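Local atomic coordinates of alpha-1,2-mannosidase (Bacteroides thetaiotaomicron, PDB entry 2WW2), a protein that hydrolyses alpha-mannosidic linkages with inversion of configuration, as a calcium-dependent glycoside hydrolase of family GH92. Residues P109-V114 / L258-A263; R62-T67 / T122-T127; E6-V11 / K262-W267. One frame throughout, in Å; residues are numbered along the deposited sequence.

Interaction 1 of 3, residues P109-V114 / L258-A263; sequences PYNYSV and LISGKA
Tyr110 sits in the short beta turn between antiparallel strands 98-108 and 111-116 of the GH92 N-terminal beta-sandwich. It meets Ser260 and Ala263 on helix 256-271. The contact joins this turn of the N-terminal sandwich to a helix whose sequence falls in the GH92 catalytic domain family. The two backbones come close: the CA atoms of Tyr110 and Ala263 are 5.0 Å apart. The apolar part is methyl against methylene, with Ala263 CB 3.6 Å from Tyr110 CB. The carbonyl Ser260 O also lies near Tyr110 CB, at 3.8 Å. With chi1 at 58°, Tyr110 CG is flanked by its own N and C, and the ring runs past Ser260. Ser260 and Ala263 are about one helical turn apart, so they present side chains to the same partner. Strand 121-126 also joins in. There Ser125 OG is hydrogen-bonded to the carbonyl Tyr110 O, and the side chain of Ser125 also touches Ser260. Asn111 adds a light contact, its CB 3.9 Å from Ser260 OG. The hydroxyl of Ser260 approaches the tyrosine ring at its edge, near the ring plane, where Ser260 OG stands 3.3 Å from Tyr110 CD1.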
loop_
_atom_site.group_PDB
_atom_site.type_symbol
_atom_site.label_atom_id
_atom_site.label_comp_id
_atom_site.label_asym_id
_atom_site.label_seq_id
_atom_site.Cartn_x
_atom_site.Cartn_y
_atom_site.Cartn_z
ATOM N N PRO A 109 25.464 -22.848 -20.224
ATOM C CA PRO A 109 25.203 -22.393 -21.592
ATOM C C PRO A 109 25.693 -23.378 -22.645
ATOM O O PRO A 109 25.194 -23.355 -23.767
ATOM C CB PRO A 109 26.028 -21.097 -21.700
ATOM C CG PRO A 109 26.156 -20.623 -20.280
ATOM C CD PRO A 109 26.258 -21.874 -19.452
ATOM N N TYR A 110 26.696 -24.198 -22.298
ATOM C CA TYR A 110 27.382 -25.040 -23.266
ATOM C C TYR A 110 26.954 -26.512 -23.156
ATOM O O TYR A 110 27.399 -27.341 -23.930
ATOM C CB TYR A 110 28.917 -24.925 -23.081
ATOM C CG TYR A 110 29.361 -25.307 -21.694
ATOM C CD1 TYR A 110 29.638 -26.639 -21.374
ATOM C CD2 TYR A 110 29.493 -24.348 -20.692
ATOM C CE1 TYR A 110 30.029 -26.996 -20.082
ATOM C CE2 TYR A 110 29.872 -24.696 -19.411
ATOM C CZ TYR A 110 30.151 -26.014 -19.110
ATOM O OH TYR A 110 30.521 -26.349 -17.810
ATOM N N ASN A 111 26.092 -26.814 -22.185
ATOM C CA ASN A 111 25.608 -28.162 -21.957
ATOM C C ASN A 111 24.519 -28.185 -20.885
ATOM O O ASN A 111 24.676 -27.624 -19.817
ATOM C CB ASN A 111 26.758 -29.094 -21.497
ATOM C CG ASN A 111 26.323 -30.553 -21.407
ATOM O OD1 ASN A 111 26.316 -31.274 -22.412
ATOM N ND2 ASN A 111 25.965 -30.996 -20.212
ATOM N N TYR A 112 23.417 -28.863 -21.175
ATOM C CA TYR A 112 22.415 -29.159 -20.174
ATOM C C TYR A 112 22.381 -30.669 -19.957
ATOM O O TYR A 112 22.257 -31.441 -20.919
ATOM C CB TYR A 112 21.044 -28.664 -20.649
ATOM C CG TYR A 112 19.921 -28.987 -19.669
ATOM C CD1 TYR A 112 19.519 -28.064 -18.705
ATOM C CD2 TYR A 112 19.276 -30.219 -19.708
ATOM C CE1 TYR A 112 18.488 -28.361 -17.791
ATOM C CE2 TYR A 112 18.234 -30.527 -18.815
ATOM C CZ TYR A 112 17.848 -29.595 -17.871
ATOM O OH TYR A 112 16.841 -29.908 -16.998
ATOM N N SER A 113 22.515 -31.094 -18.699
ATOM C CA SER A 113 22.515 -32.521 -18.373
ATOM C C SER A 113 21.451 -32.774 -17.289
ATOM O O SER A 113 21.293 -31.973 -16.366
ATOM C CB SER A 113 23.902 -32.950 -17.877
ATOM O OG SER A 113 23.914 -34.312 -17.457
ATOM N N VAL A 114 20.697 -33.857 -17.424
ATOM C CA VAL A 114 19.719 -34.226 -16.394
ATOM C C VAL A 114 19.652 -35.746 -16.298
ATOM O O VAL A 114 19.816 -36.452 -17.307
ATOM C CB VAL A 114 18.334 -33.607 -16.684
ATOM C CG1 VAL A 114 17.752 -34.186 -17.987
ATOM C CG2 VAL A 114 17.364 -33.819 -15.516
ATOM N N LEU A 258 32.642 -33.097 -27.609
ATOM C CA LEU A 258 33.249 -32.204 -28.602
ATOM C C LEU A 258 32.460 -30.890 -28.712
ATOM O O LEU A 258 33.042 -29.803 -28.647
ATOM C CB LEU A 258 33.347 -32.866 -29.982
ATOM C CG LEU A 258 34.103 -32.034 -31.045
ATOM C CD1 LEU A 258 35.583 -31.933 -30.696
ATOM C CD2 LEU A 258 33.944 -32.617 -32.464
ATOM N N ILE A 259 31.141 -30.997 -28.867
ATOM C CA ILE A 259 30.284 -29.810 -29.024
ATOM C C ILE A 259 30.294 -28.958 -27.748
ATOM O O ILE A 259 30.355 -27.721 -27.788
ATOM C CB ILE A 259 28.821 -30.210 -29.379
ATOM C CG1 ILE A 259 28.800 -31.121 -30.623
ATOM C CG2 ILE A 259 27.914 -28.946 -29.549
ATOM C CD1 ILE A 259 29.626 -30.605 -31.840
ATOM N N SER A 260 30.233 -29.635 -26.612
ATOM C CA SER A 260 30.332 -28.969 -25.321
ATOM C C SER A 260 31.630 -28.138 -25.190
ATOM O O SER A 260 31.575 -26.956 -24.830
ATOM C CB SER A 260 30.249 -30.016 -24.202
ATOM O OG SER A 260 30.377 -29.415 -22.924
ATOM N N GLY A 261 32.783 -28.764 -25.442
ATOM C CA GLY A 261 34.074 -28.047 -25.399
ATOM C C GLY A 261 34.103 -26.850 -26.343
ATOM O O GLY A 261 34.602 -25.774 -25.998
ATOM N N LYS A 262 33.598 -27.031 -27.554
ATOM C CA LYS A 262 33.565 -25.925 -28.492
ATOM C C LYS A 262 32.665 -24.772 -28.016
ATOM O O LYS A 262 33.031 -23.608 -28.149
ATOM C CB LYS A 262 33.078 -26.405 -29.855
ATOM C CG LYS A 262 34.050 -27.316 -30.585
ATOM C CD LYS A 262 33.429 -27.718 -31.923
ATOM C CE LYS A 262 34.417 -28.436 -32.815
ATOM N NZ LYS A 262 33.799 -28.553 -34.173
ATOM N N ALA A 263 31.481 -25.085 -27.491
ATOM C CA ALA A 263 30.582 -24.039 -27.003
ATOM C C ALA A 263 31.178 -23.351 -25.774
ATOM O O ALA A 263 31.054 -22.141 -25.583
ATOM C CB ALA A 263 29.211 -24.623 -26.683
#

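Interaction 2 of 3, residues R62-T67 / T122-T127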
loop_
_atom_site.group_PDB
_atom_site.type_symbol
_atom_site.label_atom_id
_atom_site.label_comp_id
_atom_site.label_asym_id
_atom_site.label_seq_id
_atom_site.Cartn_x
_atom_site.Cartn_y
_atom_site.Cartn_z
ATOM N N ARG A 62 9.006 -33.197 -20.511
ATOM C CA ARG A 62 8.321 -33.717 -21.710
ATOM C C ARG A 62 9.221 -33.822 -22.939
ATOM O O ARG A 62 8.928 -34.590 -23.866
ATOM C CB ARG A 62 7.150 -32.813 -22.124
ATOM C CG ARG A 62 6.168 -32.527 -21.021
ATOM C CD ARG A 62 4.954 -31.799 -21.580
ATOM N NE ARG A 62 4.214 -31.193 -20.483
ATOM C CZ ARG A 62 2.943 -31.440 -20.210
ATOM N NH1 ARG A 62 2.245 -32.287 -20.963
ATOM N NH2 ARG A 62 2.376 -30.828 -19.188
ATOM N N GLY A 63 10.274 -33.018 -22.993
ATOM C CA GLY A 63 11.155 -33.072 -24.160
ATOM C C GLY A 63 12.307 -32.089 -24.096
ATOM O O GLY A 63 12.412 -31.301 -23.142
ATOM N N PHE A 64 13.153 -32.134 -25.123
ATOM C CA PHE A 64 14.214 -31.161 -25.297
ATOM C C PHE A 64 13.963 -30.468 -26.615
ATOM O O PHE A 64 14.016 -31.089 -27.660
ATOM C CB PHE A 64 15.590 -31.831 -25.232
ATOM C CG PHE A 64 15.822 -32.509 -23.923
ATOM C CD1 PHE A 64 16.395 -31.819 -22.860
ATOM C CD2 PHE A 64 15.408 -33.829 -23.733
ATOM C CE1 PHE A 64 16.585 -32.451 -21.627
ATOM C CE2 PHE A 64 15.584 -34.465 -22.516
ATOM C CZ PHE A 64 16.182 -33.779 -21.455
ATOM N N ARG A 65 13.670 -29.177 -26.533
ATOM C CA ARG A 65 13.173 -28.420 -27.675
ATOM C C ARG A 65 14.280 -27.683 -28.383
ATOM O O ARG A 65 15.142 -27.066 -27.731
ATOM C CB ARG A 65 12.180 -27.361 -27.179
ATOM C CG ARG A 65 10.820 -27.902 -26.736
ATOM C CD ARG A 65 9.776 -27.749 -27.850
ATOM N NE ARG A 65 9.396 -26.351 -28.045
ATOM C CZ ARG A 65 8.638 -25.643 -27.210
ATOM N NH1 ARG A 65 8.166 -26.183 -26.085
ATOM N NH2 ARG A 65 8.357 -24.377 -27.507
ATOM N N GLN A 66 14.239 -27.702 -29.718
ATOM C CA GLN A 66 14.899 -26.684 -30.500
ATOM C C GLN A 66 13.923 -25.520 -30.466
ATOM O O GLN A 66 12.770 -25.651 -30.927
ATOM C CB GLN A 66 15.099 -27.124 -31.950
ATOM C CG GLN A 66 15.605 -25.948 -32.821
ATOM C CD GLN A 66 15.585 -26.260 -34.304
ATOM O OE1 GLN A 66 14.569 -26.062 -34.994
ATOM N NE2 GLN A 66 16.704 -26.720 -34.813
ATOM N N THR A 67 14.356 -24.393 -29.909
ATOM C CA THR A 67 13.443 -23.267 -29.691
ATOM C C THR A 67 14.023 -21.959 -30.219
ATOM O O THR A 67 15.232 -21.817 -30.350
ATOM C CB THR A 67 13.076 -23.110 -28.168
ATOM O OG1 THR A 67 12.111 -22.061 -28.006
ATOM C CG2 THR A 67 14.322 -22.761 -27.344
ATOM N N THR A 122 20.764 -37.934 -19.722
ATOM C CA THR A 122 20.993 -37.354 -21.041
ATOM C C THR A 122 21.633 -35.980 -20.911
ATOM O O THR A 122 21.417 -35.280 -19.917
ATOM C CB THR A 122 19.682 -37.289 -21.870
ATOM O OG1 THR A 122 19.976 -36.839 -23.200
ATOM C CG2 THR A 122 18.686 -36.354 -21.250
ATOM N N SER A 123 22.481 -35.621 -21.873
ATOM C CA SER A 123 22.912 -34.235 -21.972
ATOM C C SER A 123 22.970 -33.794 -23.427
ATOM O O SER A 123 23.013 -34.626 -24.358
ATOM C CB SER A 123 24.229 -33.970 -21.236
ATOM O OG SER A 123 25.364 -34.368 -21.982
ATOM N N LEU A 124 22.914 -32.486 -23.624
ATOM C CA LEU A 124 22.963 -31.931 -24.959
ATOM C C LEU A 124 23.778 -30.646 -24.948
ATOM O O LEU A 124 23.766 -29.894 -23.975
ATOM C CB LEU A 124 21.544 -31.645 -25.471
ATOM C CG LEU A 124 20.684 -30.669 -24.668
ATOM C CD1 LEU A 124 19.750 -29.967 -25.600
ATOM C CD2 LEU A 124 19.887 -31.361 -23.568
ATOM N N SER A 125 24.445 -30.382 -26.064
ATOM C CA SER A 125 25.238 -29.181 -26.238
ATOM C C SER A 125 24.908 -28.659 -27.625
ATOM O O SER A 125 24.626 -29.443 -28.528
ATOM C CB SER A 125 26.736 -29.524 -26.132
ATOM O OG SER A 125 27.068 -29.826 -24.774
ATOM N N ALA A 126 24.931 -27.342 -27.803
ATOM C CA ALA A 126 24.507 -26.768 -29.075
ATOM C C ALA A 126 25.659 -26.130 -29.845
ATOM O O ALA A 126 26.626 -25.651 -29.253
ATOM C CB ALA A 126 23.405 -25.732 -28.824
ATOM N N THR A 127 25.538 -26.102 -31.164
ATOM C CA THR A 127 26.374 -25.252 -31.986
ATOM C C THR A 127 25.423 -24.118 -32.391
ATOM O O THR A 127 24.332 -24.028 -31.837
ATOM C CB THR A 127 26.880 -26.010 -33.240
ATOM O OG1 THR A 127 25.764 -26.469 -34.014
ATOM C CG2 THR A 127 27.750 -27.230 -32.835
#
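Phe64 on strand 60-67 packs against Thr122 and Leu124 on strand 121-126, inside the beta-sandwich of the N-terminal GH92 domain. The two strands are not paired. Strands 98-108 and 111-116 come between them in the order of pairing. The strands face each other across the interior, with the CA atoms of Phe64 and Leu124 8.8 Å apart.

The contact itself is apolar. Phe64 points its CB toward the other strand. Its CG is anti to the carbonyl carbon (chi1 -60°), which lays the ring against Leu124 and Thr122. Two methyls reach the same side of the ring, both obliquely. Leu124 CD2 lies 3.6 Å from Phe64 CD1, near the base of the ring. Thr122 CG2 lies 3.6 Å from Phe64 CZ, at the far end, and 3.8 Å from Phe64 CE2. Thr122 and Leu124 are two residues apart, so their side chains leave the same face of the strand. Tyr112, Val114 and Phe116 of strand 111-116 also touch the phenylalanine, and Trp41 touches Leu124.

Polar groups find their partners outside this pair of segments. Thr122 holds OG1 anti to its own N (chi1 -174°) and turns CG2 to the ring; its strongest polar partner is Glu134. Arg65 points away from strand 121-126 and forms a salt bridge with Asp76.

Backbone bonding likewise runs to other strands. Phe64 pairs with Ile82, and Arg62 and Gly63 both face Gln44 in a classic beta bulge.

The chemistry implies a buried core contact that rests on shape and the removal of apolar surface from water. It has little directional preference, and the polar ends of Thr122 and Arg65 are bonded to partners outside it.

Interaction 3 of 3, residues E6-V11 / K262-W267; sequences EFVDYV and KAREQW
Arg264 offers the edge of its guanidinium to Asp9, and Val8 lies obliquely to both that group and the Trp267 ring. Asp9 OD1 lies in the guanidinium plane, 3.2 Å from Arg264 NH1. The carboxylate and guanidinium planes are 69° apart, and one oxygen makes the salt bridge, met on its syn side. It is not straight, with an N-H...O angle of 137°. The Arg264 chain bends at chi3 (-87°) to bring NH1 there. The other oxygen, Asp9 OD2, accepts Glu6 N at 2.8 Å and ties down the turn. Losing the carboxylate to an alanine here is likely to leave Arg264 NH1 without this charged mate and Glu6 N without this acceptor. Val8 supplies the apolar part. Its CG2 lies 3.5 Å from Trp267 CB, and its CG1 lies 3.9 Å from Arg264 CG. Trp267 NE1 is hydrogen-bonded to Ala33 O. Segment 6-11 is a turn near the N-terminus, lying between two helices. Helix 256-271 holds it through this contact and through Asn268, which is bonded to Val8 N. On helix 281-294, Tyr288 stacks on Phe7.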
loop_
_atom_site.group_PDB
_atom_site.type_symbol
_atom_site.label_atom_id
_atom_site.label_comp_id
_atom_site.label_asym_id
_atom_site.label_seq_id
_atom_site.Cartn_x
_atom_site.Cartn_y
_atom_site.Cartn_z
ATOM N N GLU A 6 36.722 -20.403 -15.186
ATOM C CA GLU A 6 36.638 -19.589 -16.388
ATOM C C GLU A 6 35.352 -18.764 -16.344
ATOM O O GLU A 6 34.446 -19.072 -15.579
ATOM C CB GLU A 6 36.635 -20.498 -17.634
ATOM C CG GLU A 6 37.916 -21.350 -17.817
ATOM C CD GLU A 6 39.036 -20.570 -18.514
ATOM O OE1 GLU A 6 38.896 -19.333 -18.697
ATOM O OE2 GLU A 6 40.063 -21.172 -18.872
ATOM N N PHE A 7 35.251 -17.738 -17.185
ATOM C CA PHE A 7 34.087 -16.866 -17.129
ATOM C C PHE A 7 32.765 -17.608 -17.311
ATOM O O PHE A 7 31.790 -17.319 -16.595
ATOM C CB PHE A 7 34.234 -15.703 -18.117
ATOM C CG PHE A 7 35.280 -14.704 -17.688
ATOM C CD1 PHE A 7 35.398 -14.358 -16.341
ATOM C CD2 PHE A 7 36.146 -14.158 -18.590
ATOM C CE1 PHE A 7 36.373 -13.455 -15.919
ATOM C CE2 PHE A 7 37.125 -13.266 -18.183
ATOM C CZ PHE A 7 37.235 -12.912 -16.852
ATOM N N VAL A 8 32.734 -18.599 -18.197
ATOM C CA VAL A 8 31.462 -19.322 -18.446
ATOM C C VAL A 8 31.060 -20.147 -17.220
ATOM O O VAL A 8 29.885 -20.430 -17.028
ATOM C CB VAL A 8 31.516 -20.208 -19.729
ATOM C CG1 VAL A 8 32.359 -21.457 -19.464
ATOM C CG2 VAL A 8 30.111 -20.602 -20.188
ATOM N N ASP A 9 32.030 -20.507 -16.376
ATOM C CA ASP A 9 31.746 -21.258 -15.136
ATOM C C ASP A 9 30.900 -20.444 -14.147
ATOM O O ASP A 9 30.271 -21.006 -13.244
ATOM C CB ASP A 9 33.044 -21.711 -14.433
ATOM C CG ASP A 9 33.835 -22.714 -15.256
ATOM O OD1 ASP A 9 33.196 -23.511 -15.967
ATOM O OD2 ASP A 9 35.086 -22.718 -15.187
ATOM N N TYR A 10 30.889 -19.128 -14.306
ATOM C CA TYR A 10 30.077 -18.277 -13.443
ATOM C C TYR A 10 28.610 -18.194 -13.903
ATOM O O TYR A 10 27.745 -17.711 -13.167
ATOM C CB TYR A 10 30.677 -16.872 -13.378
ATOM C CG TYR A 10 31.984 -16.833 -12.619
ATOM C CD1 TYR A 10 32.024 -17.138 -11.246
ATOM C CD2 TYR A 10 33.162 -16.490 -13.253
ATOM C CE1 TYR A 10 33.223 -17.097 -10.527
ATOM C CE2 TYR A 10 34.387 -16.464 -12.536
ATOM C CZ TYR A 10 34.386 -16.767 -11.180
ATOM O OH TYR A 10 35.557 -16.743 -10.465
ATOM N N VAL A 11 28.321 -18.676 -15.110
ATOM C CA VAL A 11 26.994 -18.453 -15.691
ATOM C C VAL A 11 25.953 -19.419 -15.129
ATOM O O VAL A 11 26.147 -20.630 -15.186
ATOM C CB VAL A 11 27.003 -18.570 -17.231
ATOM C CG1 VAL A 11 25.568 -18.474 -17.807
ATOM C CG2 VAL A 11 27.900 -17.487 -17.831
ATOM N N LYS A 262 33.598 -27.031 -27.554
ATOM C CA LYS A 262 33.565 -25.925 -28.492
ATOM C C LYS A 262 32.665 -24.772 -28.016
ATOM O O LYS A 262 33.031 -23.608 -28.149
ATOM C CB LYS A 262 33.078 -26.405 -29.855
ATOM C CG LYS A 262 34.050 -27.316 -30.585
ATOM C CD LYS A 262 33.429 -27.718 -31.923
ATOM C CE LYS A 262 34.417 -28.436 -32.815
ATOM N NZ LYS A 262 33.799 -28.553 -34.173
ATOM N N ALA A 263 31.481 -25.085 -27.491
ATOM C CA ALA A 263 30.582 -24.039 -27.003
ATOM C C ALA A 263 31.178 -23.351 -25.774
ATOM O O ALA A 263 31.054 -22.141 -25.583
ATOM C CB ALA A 263 29.211 -24.623 -26.683
ATOM N N ARG A 264 31.861 -24.128 -24.948
ATOM C CA ARG A 264 32.485 -23.577 -23.771
ATOM C C ARG A 264 33.553 -22.556 -24.191
ATOM O O ARG A 264 33.663 -21.455 -23.618
ATOM C CB ARG A 264 33.152 -24.717 -23.013
ATOM C CG ARG A 264 33.664 -24.313 -21.700
ATOM C CD ARG A 264 34.710 -25.270 -21.235
ATOM N NE ARG A 264 34.138 -26.396 -20.529
ATOM C CZ ARG A 264 33.723 -26.345 -19.270
ATOM N NH1 ARG A 264 33.776 -25.199 -18.601
ATOM N NH2 ARG A 264 33.239 -27.447 -18.691
ATOM N N GLU A 265 34.350 -22.929 -25.192
ATOM C CA GLU A 265 35.363 -22.011 -25.713
ATOM C C GLU A 265 34.733 -20.752 -26.309
ATOM O O GLU A 265 35.205 -19.646 -26.068
ATOM C CB GLU A 265 36.260 -22.702 -26.743
ATOM C CG GLU A 265 37.308 -21.773 -27.331
ATOM C CD GLU A 265 38.309 -22.513 -28.180
ATOM O OE1 GLU A 265 37.899 -23.103 -29.199
ATOM O OE2 GLU A 265 39.505 -22.508 -27.829
ATOM N N GLN A 266 33.649 -20.906 -27.068
ATOM C CA GLN A 266 32.965 -19.725 -27.603
ATOM C C GLN A 266 32.469 -18.797 -26.489
ATOM O O GLN A 266 32.671 -17.574 -26.532
ATOM C CB GLN A 266 31.800 -20.152 -28.502
ATOM C CG GLN A 266 32.284 -20.803 -29.797
ATOM C CD GLN A 266 33.175 -19.850 -30.599
ATOM O OE1 GLN A 266 32.752 -18.744 -30.948
ATOM N NE2 GLN A 266 34.407 -20.263 -30.870
ATOM N N TRP A 267 31.800 -19.361 -25.486
ATOM C CA TRP A 267 31.311 -18.513 -24.400
ATOM C C TRP A 267 32.472 -17.828 -23.671
ATOM O O TRP A 267 32.407 -16.634 -23.369
ATOM C CB TRP A 267 30.439 -19.301 -23.429
ATOM C CG TRP A 267 29.055 -19.477 -23.984
ATOM C CD1 TRP A 267 28.517 -20.622 -24.514
ATOM C CD2 TRP A 267 28.053 -18.465 -24.098
ATOM N NE1 TRP A 267 27.230 -20.377 -24.945
ATOM C CE2 TRP A 267 26.925 -19.061 -24.701
ATOM C CE3 TRP A 267 28.003 -17.098 -23.759
ATOM C CZ2 TRP A 267 25.763 -18.344 -24.985
ATOM C CZ3 TRP A 267 26.835 -16.393 -24.009
ATOM C CH2 TRP A 267 25.733 -17.018 -24.624
#

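How the interactions relate
Interactions 1 and 3 use the same helix, 256-271, and share Lys262 and Ala263. Interaction 1 sets this helix against the sandwich, and interaction 3 sets it against the N-terminal turn. Both are partly buried and mix apolar with polar atoms, but only interaction 3 has a salt bridge. They meet where Tyr110 lies beside Val8 and Arg264, and where Pro109 touches Val11 and Trp267. Interaction 2 is fully buried and apolar, between strands alone. It adjoins interaction 1 because strands 111-116 and 121-126 are sheet neighbours, linked by Val114 N to Thr122 O. Interactions 2 and 3 barely meet, their centres about 18 Å apart.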